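PDB 6WPN: substrate-binding protein from Synechococcus sp., which probably binds a sugar or oligosaccharide in the periplasm and hands it to a transporter in the membrane. Local coordinates for residues T142-L147 with S193-E198; E167-A172 with F225-D230; F200-V205 with P287-D292; A215-A220 with E415-W420. All blocks are in the same frame, centred on the assembly; numbering follows the deposited sequence.

Contact 1: residues T142-L147 with S193-E198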
# COMPACT_ATOMS: atom_id res chain seq x y z
N THR A 142 -3.25 -1.33 5.83
CA THR A 142 -3.00 -2.72 5.46
C THR A 142 -1.53 -3.04 5.65
O THR A 142 -0.66 -2.25 5.25
CB THR A 142 -3.36 -3.00 3.99
OG1 THR A 142 -2.46 -2.28 3.14
CG2 THR A 142 -4.76 -2.53 3.67
N VAL A 143 -1.26 -4.15 6.31
CA VAL A 143 0.08 -4.74 6.36
C VAL A 143 0.04 -5.98 5.48
O VAL A 143 -0.63 -6.96 5.81
CB VAL A 143 0.49 -5.09 7.80
CG1 VAL A 143 1.88 -5.71 7.80
CG2 VAL A 143 0.45 -3.85 8.68
N ARG A 144 0.75 -5.94 4.36
CA ARG A 144 0.76 -7.07 3.44
C ARG A 144 1.70 -8.16 3.93
O ARG A 144 2.79 -7.89 4.43
CB ARG A 144 1.15 -6.63 2.03
CG ARG A 144 2.56 -6.15 1.87
CD ARG A 144 2.85 -5.83 0.41
NE ARG A 144 4.18 -5.25 0.28
CZ ARG A 144 4.43 -3.95 0.27
NH1 ARG A 144 3.43 -3.08 0.38
NH2 ARG A 144 5.68 -3.51 0.14
N LEU A 145 1.25 -9.40 3.82
CA LEU A 145 2.02 -10.56 4.24
C LEU A 145 2.63 -11.27 3.03
O LEU A 145 2.46 -10.85 1.88
CB LEU A 145 1.14 -11.51 5.04
CG LEU A 145 0.31 -10.89 6.16
CD1 LEU A 145 -0.71 -11.88 6.68
CD2 LEU A 145 1.21 -10.39 7.29
N SER A 146 3.35 -12.35 3.30
CA SER A 146 3.85 -13.25 2.26
C SER A 146 2.93 -14.47 2.22
O SER A 146 2.93 -15.28 3.16
CB SER A 146 5.29 -13.67 2.53
OG SER A 146 6.18 -12.57 2.38
N LEU A 147 2.12 -14.58 1.18
CA LEU A 147 1.33 -15.78 0.95
C LEU A 147 2.20 -16.81 0.24
O LEU A 147 2.59 -16.62 -0.92
CB LEU A 147 0.08 -15.46 0.15
CG LEU A 147 -0.83 -14.40 0.79
CD1 LEU A 147 -2.09 -14.20 -0.03
CD2 LEU A 147 -1.17 -14.77 2.22
N SER A 193 2.30 -0.88 -8.64
CA SER A 193 2.63 -1.06 -7.24
C SER A 193 3.95 -0.38 -6.90
O SER A 193 4.85 -0.27 -7.74
CB SER A 193 2.72 -2.54 -6.89
OG SER A 193 3.28 -2.73 -5.61
N ALA A 194 4.06 0.09 -5.66
CA ALA A 194 5.28 0.72 -5.17
C ALA A 194 6.16 -0.27 -4.41
O ALA A 194 7.12 0.16 -3.76
CB ALA A 194 4.93 1.91 -4.28
N GLU A 195 5.85 -1.56 -4.48
CA GLU A 195 6.60 -2.55 -3.72
C GLU A 195 8.07 -2.52 -4.09
O GLU A 195 8.94 -2.70 -3.23
CB GLU A 195 6.02 -3.95 -3.93
CG GLU A 195 6.64 -5.00 -3.01
CD GLU A 195 6.21 -6.41 -3.35
OE1 GLU A 195 5.28 -6.57 -4.18
OE2 GLU A 195 6.81 -7.36 -2.79
N LEU A 196 8.38 -2.30 -5.36
CA LEU A 196 9.77 -2.24 -5.78
C LEU A 196 10.47 -1.05 -5.14
O LEU A 196 11.55 -1.20 -4.55
CB LEU A 196 9.85 -2.14 -7.30
CG LEU A 196 11.22 -2.26 -7.94
CD1 LEU A 196 11.82 -3.62 -7.71
CD2 LEU A 196 11.09 -1.98 -9.41
N LEU A 197 9.86 0.13 -5.21
CA LEU A 197 10.43 1.30 -4.55
C LEU A 197 10.53 1.08 -3.05
O LEU A 197 11.48 1.54 -2.41
CB LEU A 197 9.58 2.54 -4.85
CG LEU A 197 10.23 3.87 -4.49
CD1 LEU A 197 11.47 4.09 -5.34
CD2 LEU A 197 9.25 5.01 -4.66
N GLU A 198 9.55 0.39 -2.46
CA GLU A 198 9.62 0.08 -1.04
C GLU A 198 10.77 -0.88 -0.74
O GLU A 198 11.41 -0.77 0.32
CB GLU A 198 8.29 -0.50 -0.56
CG GLU A 198 7.15 0.51 -0.55
CD GLU A 198 5.78 -0.14 -0.53
OE1 GLU A 198 5.71 -1.39 -0.65
OE2 GLU A 198 4.77 0.58 -0.37

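Contact 2: residues E167-A172 with F225-D230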
# COMPACT_ATOMS: atom_id res chain seq x y z
N GLU A 167 18.14 -13.09 1.18
CA GLU A 167 17.90 -14.52 1.02
C GLU A 167 17.01 -14.83 -0.18
O GLU A 167 16.80 -16.00 -0.49
CB GLU A 167 17.28 -15.09 2.30
CG GLU A 167 18.24 -15.09 3.47
CD GLU A 167 17.56 -15.37 4.80
OE1 GLU A 167 16.33 -15.57 4.80
OE2 GLU A 167 18.26 -15.38 5.84
N VAL A 168 16.51 -13.80 -0.86
CA VAL A 168 15.61 -13.98 -2.01
C VAL A 168 16.32 -14.62 -3.20
O VAL A 168 15.74 -15.53 -3.81
CB VAL A 168 14.97 -12.64 -2.42
CG1 VAL A 168 14.30 -12.77 -3.78
CG2 VAL A 168 13.94 -12.22 -1.39
N PRO A 169 17.53 -14.20 -3.59
CA PRO A 169 18.15 -14.83 -4.77
C PRO A 169 18.33 -16.34 -4.64
O PRO A 169 17.89 -17.08 -5.52
CB PRO A 169 19.50 -14.10 -4.89
CG PRO A 169 19.24 -12.77 -4.30
CD PRO A 169 18.33 -13.05 -3.13
N ALA A 170 18.94 -16.81 -3.55
CA ALA A 170 19.13 -18.25 -3.37
C ALA A 170 17.80 -18.99 -3.38
O ALA A 170 17.68 -20.07 -3.96
CB ALA A 170 19.89 -18.52 -2.07
N TYR A 171 16.78 -18.40 -2.74
CA TYR A 171 15.44 -19.00 -2.74
C TYR A 171 14.86 -19.04 -4.14
O TYR A 171 14.34 -20.08 -4.58
CB TYR A 171 14.54 -18.21 -1.79
CG TYR A 171 13.06 -18.22 -2.14
CD1 TYR A 171 12.26 -19.32 -1.86
CD2 TYR A 171 12.46 -17.10 -2.72
CE1 TYR A 171 10.91 -19.31 -2.17
CE2 TYR A 171 11.12 -17.09 -3.03
CZ TYR A 171 10.35 -18.20 -2.75
OH TYR A 171 9.00 -18.18 -3.06
N ALA A 172 14.93 -17.92 -4.87
CA ALA A 172 14.34 -17.84 -6.20
C ALA A 172 14.98 -18.85 -7.15
O ALA A 172 14.29 -19.45 -7.98
CB ALA A 172 14.47 -16.42 -6.75
N PHE A 225 19.88 -1.59 -7.45
CA PHE A 225 19.68 -1.70 -8.90
C PHE A 225 20.25 -3.00 -9.44
O PHE A 225 19.60 -3.69 -10.24
CB PHE A 225 20.33 -0.51 -9.62
CG PHE A 225 19.39 0.63 -9.90
CD1 PHE A 225 19.03 1.52 -8.91
CD2 PHE A 225 18.85 0.79 -11.17
CE1 PHE A 225 18.16 2.57 -9.18
CE2 PHE A 225 17.98 1.83 -11.44
CZ PHE A 225 17.63 2.72 -10.45
N ALA A 226 21.46 -3.36 -9.02
CA ALA A 226 22.07 -4.60 -9.47
C ALA A 226 21.28 -5.81 -8.98
O ALA A 226 21.18 -6.82 -9.68
CB ALA A 226 23.52 -4.68 -8.98
N PHE A 227 20.72 -5.72 -7.77
CA PHE A 227 19.92 -6.81 -7.23
C PHE A 227 18.79 -7.19 -8.19
O PHE A 227 18.66 -8.35 -8.60
CB PHE A 227 19.36 -6.41 -5.87
CG PHE A 227 18.47 -7.44 -5.22
CD1 PHE A 227 17.10 -7.42 -5.40
CD2 PHE A 227 19.02 -8.43 -4.40
CE1 PHE A 227 16.28 -8.36 -4.80
CE2 PHE A 227 18.20 -9.37 -3.79
CZ PHE A 227 16.83 -9.34 -3.99
N TRP A 228 17.99 -6.20 -8.59
CA TRP A 228 16.83 -6.48 -9.43
C TRP A 228 17.24 -6.76 -10.87
O TRP A 228 16.63 -7.60 -11.54
CB TRP A 228 15.86 -5.31 -9.35
CG TRP A 228 15.22 -5.23 -8.01
CD1 TRP A 228 15.46 -4.30 -7.04
CD2 TRP A 228 14.26 -6.14 -7.47
NE1 TRP A 228 14.70 -4.57 -5.93
CE2 TRP A 228 13.95 -5.69 -6.17
CE3 TRP A 228 13.63 -7.29 -7.96
CZ2 TRP A 228 13.04 -6.35 -5.36
CZ3 TRP A 228 12.73 -7.94 -7.15
CH2 TRP A 228 12.44 -7.47 -5.86
N THR A 229 18.28 -6.08 -11.36
CA THR A 229 18.75 -6.35 -12.71
C THR A 229 19.23 -7.79 -12.84
O THR A 229 18.83 -8.51 -13.77
CB THR A 229 19.89 -5.39 -13.07
OG1 THR A 229 19.41 -4.04 -13.02
CG2 THR A 229 20.42 -5.68 -14.47
N ASP A 230 20.05 -8.24 -11.89
CA ASP A 230 20.61 -9.59 -11.96
C ASP A 230 19.53 -10.66 -11.80
O ASP A 230 19.58 -11.70 -12.46
CB ASP A 230 21.69 -9.76 -10.89
CG ASP A 230 22.90 -8.88 -11.13
OD1 ASP A 230 23.14 -8.48 -12.29
OD2 ASP A 230 23.61 -8.57 -10.15

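Contact 3: residues F200-V205 with P287-D292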
# COMPACT_ATOMS: atom_id res chain seq x y z
N PHE A 200 13.61 -0.90 -2.26
CA PHE A 200 14.77 -0.02 -2.21
C PHE A 200 14.95 0.55 -0.81
O PHE A 200 16.05 0.51 -0.25
CB PHE A 200 14.63 1.11 -3.24
CG PHE A 200 14.99 0.71 -4.65
CD1 PHE A 200 14.14 -0.06 -5.41
CD2 PHE A 200 16.19 1.12 -5.21
CE1 PHE A 200 14.47 -0.43 -6.71
CE2 PHE A 200 16.53 0.76 -6.50
CZ PHE A 200 15.66 -0.02 -7.25
N VAL A 201 13.87 1.06 -0.22
CA VAL A 201 13.96 1.61 1.12
C VAL A 201 14.33 0.53 2.13
O VAL A 201 15.12 0.76 3.05
CB VAL A 201 12.64 2.32 1.50
CG1 VAL A 201 12.75 2.93 2.89
CG2 VAL A 201 12.29 3.38 0.47
N GLN A 202 13.77 -0.68 1.96
CA GLN A 202 14.11 -1.78 2.87
C GLN A 202 15.55 -2.23 2.70
O GLN A 202 16.15 -2.76 3.64
CB GLN A 202 13.16 -2.96 2.68
CG GLN A 202 11.77 -2.75 3.23
CD GLN A 202 10.83 -3.89 2.90
OE1 GLN A 202 10.86 -4.44 1.80
NE2 GLN A 202 9.99 -4.26 3.86
N MSE A 203 16.10 -1.95 1.53
CA MSE A 203 17.48 -2.34 1.22
C MSE A 203 18.46 -1.26 1.67
O MSE A 203 19.62 -1.34 1.30
CB MSE A 203 17.60 -2.68 -0.26
CG MSE A 203 16.87 -3.91 -0.61
SE MSE A 203 16.99 -4.20 -2.48
CE MSE A 203 18.81 -4.74 -2.65
N GLY A 204 18.00 -0.30 2.46
CA GLY A 204 18.86 0.76 2.96
C GLY A 204 19.10 1.91 2.01
O GLY A 204 19.97 2.75 2.28
N VAL A 205 18.38 1.97 0.90
CA VAL A 205 18.58 3.03 -0.09
C VAL A 205 17.90 4.31 0.39
O VAL A 205 16.75 4.29 0.85
CB VAL A 205 18.04 2.61 -1.46
CG1 VAL A 205 18.20 3.74 -2.47
CG2 VAL A 205 18.74 1.35 -1.94
N PRO A 287 6.07 -10.54 5.87
CA PRO A 287 6.51 -9.96 4.60
C PRO A 287 8.03 -9.91 4.53
O PRO A 287 8.73 -9.98 5.53
CB PRO A 287 5.92 -8.55 4.62
CG PRO A 287 5.82 -8.23 6.08
CD PRO A 287 5.48 -9.53 6.76
N LEU A 288 8.53 -9.80 3.30
CA LEU A 288 9.96 -9.65 3.12
C LEU A 288 10.40 -8.29 3.64
O LEU A 288 9.70 -7.29 3.45
CB LEU A 288 10.34 -9.81 1.65
CG LEU A 288 10.21 -11.23 1.09
CD1 LEU A 288 10.05 -11.22 -0.42
CD2 LEU A 288 11.43 -12.04 1.50
N THR A 289 11.53 -8.27 4.34
CA THR A 289 12.10 -7.03 4.84
C THR A 289 13.59 -7.01 4.54
O THR A 289 14.17 -7.98 4.03
CB THR A 289 11.89 -6.86 6.35
OG1 THR A 289 12.78 -7.73 7.05
CG2 THR A 289 10.44 -7.19 6.74
N GLY A 290 14.24 -5.90 4.89
CA GLY A 290 15.67 -5.80 4.85
C GLY A 290 16.25 -6.18 6.20
O GLY A 290 15.54 -6.64 7.10
N SER A 291 17.56 -5.98 6.33
CA SER A 291 18.23 -6.33 7.58
C SER A 291 17.68 -5.55 8.76
O SER A 291 17.83 -6.00 9.90
CB SER A 291 19.74 -6.12 7.45
OG SER A 291 20.04 -4.76 7.21
N ASP A 292 17.05 -4.40 8.52
CA ASP A 292 16.46 -3.61 9.58
C ASP A 292 15.13 -4.18 10.08
O ASP A 292 14.63 -3.71 11.11
CB ASP A 292 16.24 -2.17 9.11
CG ASP A 292 15.27 -2.08 7.96
OD1 ASP A 292 15.23 -3.02 7.14
OD2 ASP A 292 14.54 -1.07 7.87

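Contact 4: residues A215-A220 with E415-W420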
# COMPACT_ATOMS: atom_id res chain seq x y z
N ALA A 215 19.26 11.18 -4.10
CA ALA A 215 20.19 10.69 -3.09
C ALA A 215 20.50 9.20 -3.23
O ALA A 215 21.20 8.65 -2.37
CB ALA A 215 19.64 10.97 -1.69
N PHE A 216 20.02 8.54 -4.28
CA PHE A 216 20.14 7.09 -4.39
C PHE A 216 21.37 6.63 -5.16
O PHE A 216 21.57 5.41 -5.29
CB PHE A 216 18.88 6.49 -5.03
CG PHE A 216 18.52 7.12 -6.35
CD1 PHE A 216 19.11 6.68 -7.52
CD2 PHE A 216 17.59 8.14 -6.41
CE1 PHE A 216 18.79 7.25 -8.74
CE2 PHE A 216 17.25 8.71 -7.62
CZ PHE A 216 17.85 8.27 -8.79
N ASN A 217 22.17 7.54 -5.71
CA ASN A 217 23.41 7.15 -6.38
C ASN A 217 24.48 6.91 -5.31
O ASN A 217 25.46 7.64 -5.17
CB ASN A 217 23.83 8.21 -7.39
CG ASN A 217 24.99 7.76 -8.26
OD1 ASN A 217 25.35 6.58 -8.27
ND2 ASN A 217 25.57 8.69 -9.00
N THR A 218 24.28 5.84 -4.56
CA THR A 218 25.07 5.48 -3.39
C THR A 218 25.41 4.00 -3.51
O THR A 218 24.95 3.32 -4.43
CB THR A 218 24.27 5.77 -2.11
OG1 THR A 218 22.98 5.15 -2.18
CG2 THR A 218 24.10 7.28 -1.91
N PRO A 219 26.24 3.47 -2.60
CA PRO A 219 26.45 2.01 -2.61
C PRO A 219 25.18 1.23 -2.41
O PRO A 219 25.03 0.15 -3.00
CB PRO A 219 27.43 1.80 -1.45
CG PRO A 219 27.13 2.91 -0.55
CD PRO A 219 26.97 4.08 -1.49
N ALA A 220 24.25 1.74 -1.60
CA ALA A 220 22.99 1.05 -1.39
C ALA A 220 22.15 1.04 -2.65
O ALA A 220 21.58 0.01 -3.03
CB ALA A 220 22.22 1.69 -0.23
N GLU A 415 21.38 7.49 -15.17
CA GLU A 415 20.29 8.09 -15.93
C GLU A 415 19.14 8.50 -15.02
O GLU A 415 18.58 9.59 -15.17
CB GLU A 415 19.79 7.11 -17.00
CG GLU A 415 20.80 6.78 -18.10
CD GLU A 415 20.95 7.89 -19.11
OE1 GLU A 415 20.16 8.86 -19.07
OE2 GLU A 415 21.87 7.80 -19.96
N ALA A 416 18.80 7.64 -14.06
CA ALA A 416 17.74 8.00 -13.11
C ALA A 416 18.14 9.21 -12.27
O ALA A 416 17.34 10.13 -12.07
CB ALA A 416 17.41 6.80 -12.22
N GLU A 417 19.38 9.23 -11.78
CA GLU A 417 19.84 10.35 -10.97
C GLU A 417 19.78 11.66 -11.75
O GLU A 417 19.31 12.68 -11.25
CB GLU A 417 21.25 10.09 -10.46
CG GLU A 417 21.88 11.26 -9.74
CD GLU A 417 23.38 11.10 -9.55
OE1 GLU A 417 24.07 10.74 -10.53
OE2 GLU A 417 23.86 11.33 -8.42
N GLN A 418 20.25 11.63 -13.00
CA GLN A 418 20.30 12.85 -13.80
C GLN A 418 18.90 13.30 -14.22
O GLN A 418 18.61 14.50 -14.24
CB GLN A 418 21.19 12.63 -15.01
CG GLN A 418 22.65 12.45 -14.66
CD GLN A 418 23.48 11.92 -15.81
OE1 GLN A 418 22.94 11.50 -16.83
NE2 GLN A 418 24.80 11.96 -15.66
N GLN A 419 18.02 12.35 -14.54
CA GLN A 419 16.65 12.71 -14.91
C GLN A 419 15.89 13.29 -13.72
O GLN A 419 15.15 14.27 -13.88
CB GLN A 419 15.93 11.50 -15.49
CG GLN A 419 16.42 11.12 -16.87
CD GLN A 419 15.53 10.09 -17.54
OE1 GLN A 419 14.51 9.69 -16.98
NE2 GLN A 419 15.91 9.66 -18.74
N TRP A 420 16.04 12.70 -12.53
CA TRP A 420 15.36 13.25 -11.37
C TRP A 420 15.87 14.64 -11.03
O TRP A 420 15.09 15.54 -10.69
CB TRP A 420 15.51 12.33 -10.16
CG TRP A 420 15.02 13.00 -8.90
CD1 TRP A 420 15.79 13.57 -7.93
CD2 TRP A 420 13.66 13.22 -8.52
NE1 TRP A 420 14.99 14.12 -6.95
CE2 TRP A 420 13.68 13.91 -7.29
CE3 TRP A 420 12.42 12.88 -9.09
CZ2 TRP A 420 12.51 14.27 -6.62
CZ3 TRP A 420 11.26 13.24 -8.42
CH2 TRP A 420 11.31 13.93 -7.20

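Contact 1: residues T142-L147 with S193-E198
R144 and E195 mark the nearest approach of the two backbones, yet their CA atoms stand 10.3 Å apart, so side chains alone bridge the gap. On one side the chain enters the regular strand L145-L147; on the other, helix 195-202 begins just after its N-cap residue A194. S193 leads into that helix with an ST turn, its OG accepting from the backbone N of E195 at 3.0 Å. The CB atoms of both E195 and E198 point toward 142-147. Strand 137-149 pairs with strand 295-303, and these two long, broken strands probably run between the lobes, as the connecting strands of bacterial solute-binding proteins do; the centre of the contact lies about 6 Å from the centre of the chain. R144 bridges the distance with a chain extended from CG to NE, although CG itself sits between the backbone N and the carbonyl carbon (chi1 67°). The E198 carboxylate comes head-on to the guanidinium edge, the two planes only 6° apart. This is salt-bridge geometry, but R144 NH2 and E198 OE1 are modelled too close together, so its fine detail is doubtful. E195 behaves differently: its CB lies over one guanidinium face, and its CG is 3.6 Å from R144 NH2. E195 OE2, 4.6 Å from R144 NE and well out of the guanidinium plane, can add attraction between charges only. A262 of strand 260-263 touches both R144 and E195.

Contact 2: residues E167-A172 with F225-D230
F227 reaches from helix 219-233 to V168 and P169 near the start of helix 168-179, an apolar helix-to-helix contact within the alpha/beta architecture of a solute-binding protein. Along the second segment, F225 comes first and turns to other neighbours: its ring meets that of F200, and its side chain also touches helix 388-403 and helix 409-427. Two residues on, F227 carries the contact. With CG anti to the backbone N (chi1 179°), its ring extends outward to the other helix, and the far corner, CE2 and CZ, does the touching. F227 CE2 lies 3.6 Å from P169 CG and 3.7 Å from P169 CD, the proline and phenylalanine side chains crossing at about a right angle. V168 comes to the ring edge instead, its CB near the ring plane and 4.1 Å from F227 CZ. M203 also touches F227, adding to its apolar surroundings. W228 leaves its backbone away from helix 168-179, but its indole backs the phenylalanine: F227 CD1 stands over the centre of one indole face, 3.6 Å above the plane, while W228 CG lies at the F227 ring edge. The same indole meets the ring of W165. T229 then turns back into its own helix, where F225 O accepts from both the T229 backbone N and T229 OG1; the hydroxyl, 2.8 Å from F225 O, approaches from above the carbonyl plane, 42° out of it.

Contact 3: residues F200-V205 with P287-D292
A Schellman motif ends helix 195-202, and Q202, the last residue of that helix, meets the loop 287-292 with both its backbone and its side chain. V205 N returns to F200 O and G204 N to V201 O, with G204 at positive phi as the C-prime residue. The closest backbones are those of Q202 and G290, their CA atoms 4.7 Å apart. G290 CA sends a nearly straight C-H...O contact to Q202 O, 3.3 Å away with 165° at the hydrogen, an approach that leaves no room for a side chain on the glycine. The loop joins strand 282-285 to strand 295-303, so the helix end is fastened to a connection within the sheet. The Q202 chain, extended beyond CG, brings its amide end to T289, with Q202 NE2 3.6 Å from T289 CA. Q202 NE2 gives L288 O only a weak bond, 3.1 Å long and bent to 131°; it also bonds T294 O, while OE1 accepts from W165 NE1. With an alanine here, W165 NE1 and T294 O would probably lose their amide partner, and the loop its side-chain tie to the helix. Within the loop, T289 OG1 donates to G290 O at 3.0 Å, in the carbonyl plane and on a lone pair.

Contact 4: residues A215-A220 with E415-W420
F216 and N217 meet helix 409-427 from the turn that leads into helix 219-233, an inverse gamma turn centred on N217. The contact joins the run-in of one helix to the flank of another, its centre about 24 Å from the centre of the chain. F216 comes first. Its CG sits between the backbone N and the carbonyl carbon (chi1 53°), which sends the ring toward the helix, where the CE1-CZ end lies against the backbone joining A416 to E417. A416 C is at the ring edge, close to its plane; F216 CZ is 3.8 Å from A416 CB and 3.5 Å from E417 N. V205 touches F216 at its CB, while W420, further along the helix, donates through NE1 to Q212 O. N217 supplies the polar half. N217 ND2 reaches both oxygens of the E417 carboxylate, OE1 at 3.0 Å and OE2 at 3.2 Å, in two weak bonds, the OE2 one the straighter at 157°. Amide and carboxylate planes stand 85° apart, so the groups do not lie flat together, and N217 CB also packs 3.3 Å from E417 OE2. On the other arm of the amide, N217 OD1 accepts from R222 NH1. A leucine in place of E417 would probably leave N217 ND2 without its acceptors and the amide less firmly held. T218, the N-cap of helix 219-233, follows: its OG1 makes a weak bond with G221 N, and the backbone N of T218 donates weakly to F216 O at 2.8 Å.

In the fold
From the N terminus, strand 137-149 opens contact 1, which closes at the start of helix 195-202, a loop of 45 residues. Contact 2 opens inside that loop, at helix 168-179, and closes later on helix 219-233, so the two cross. Contact 3 starts only after contact 1 has closed, at the other end of helix 195-202, and finishes in the loop before strand 295-303, crossing contact 2. Contact 4 crosses both contacts 2 and 3 and closes the longest loop, bringing helix 409-427 to the entry of helix 219-233. Contacts 1 and 3 tie helix 195-202 to strand 137-149 at its start and to the loop before strand 295-303 at its end; F200 and M203 touch F225 and F227 of contact 2.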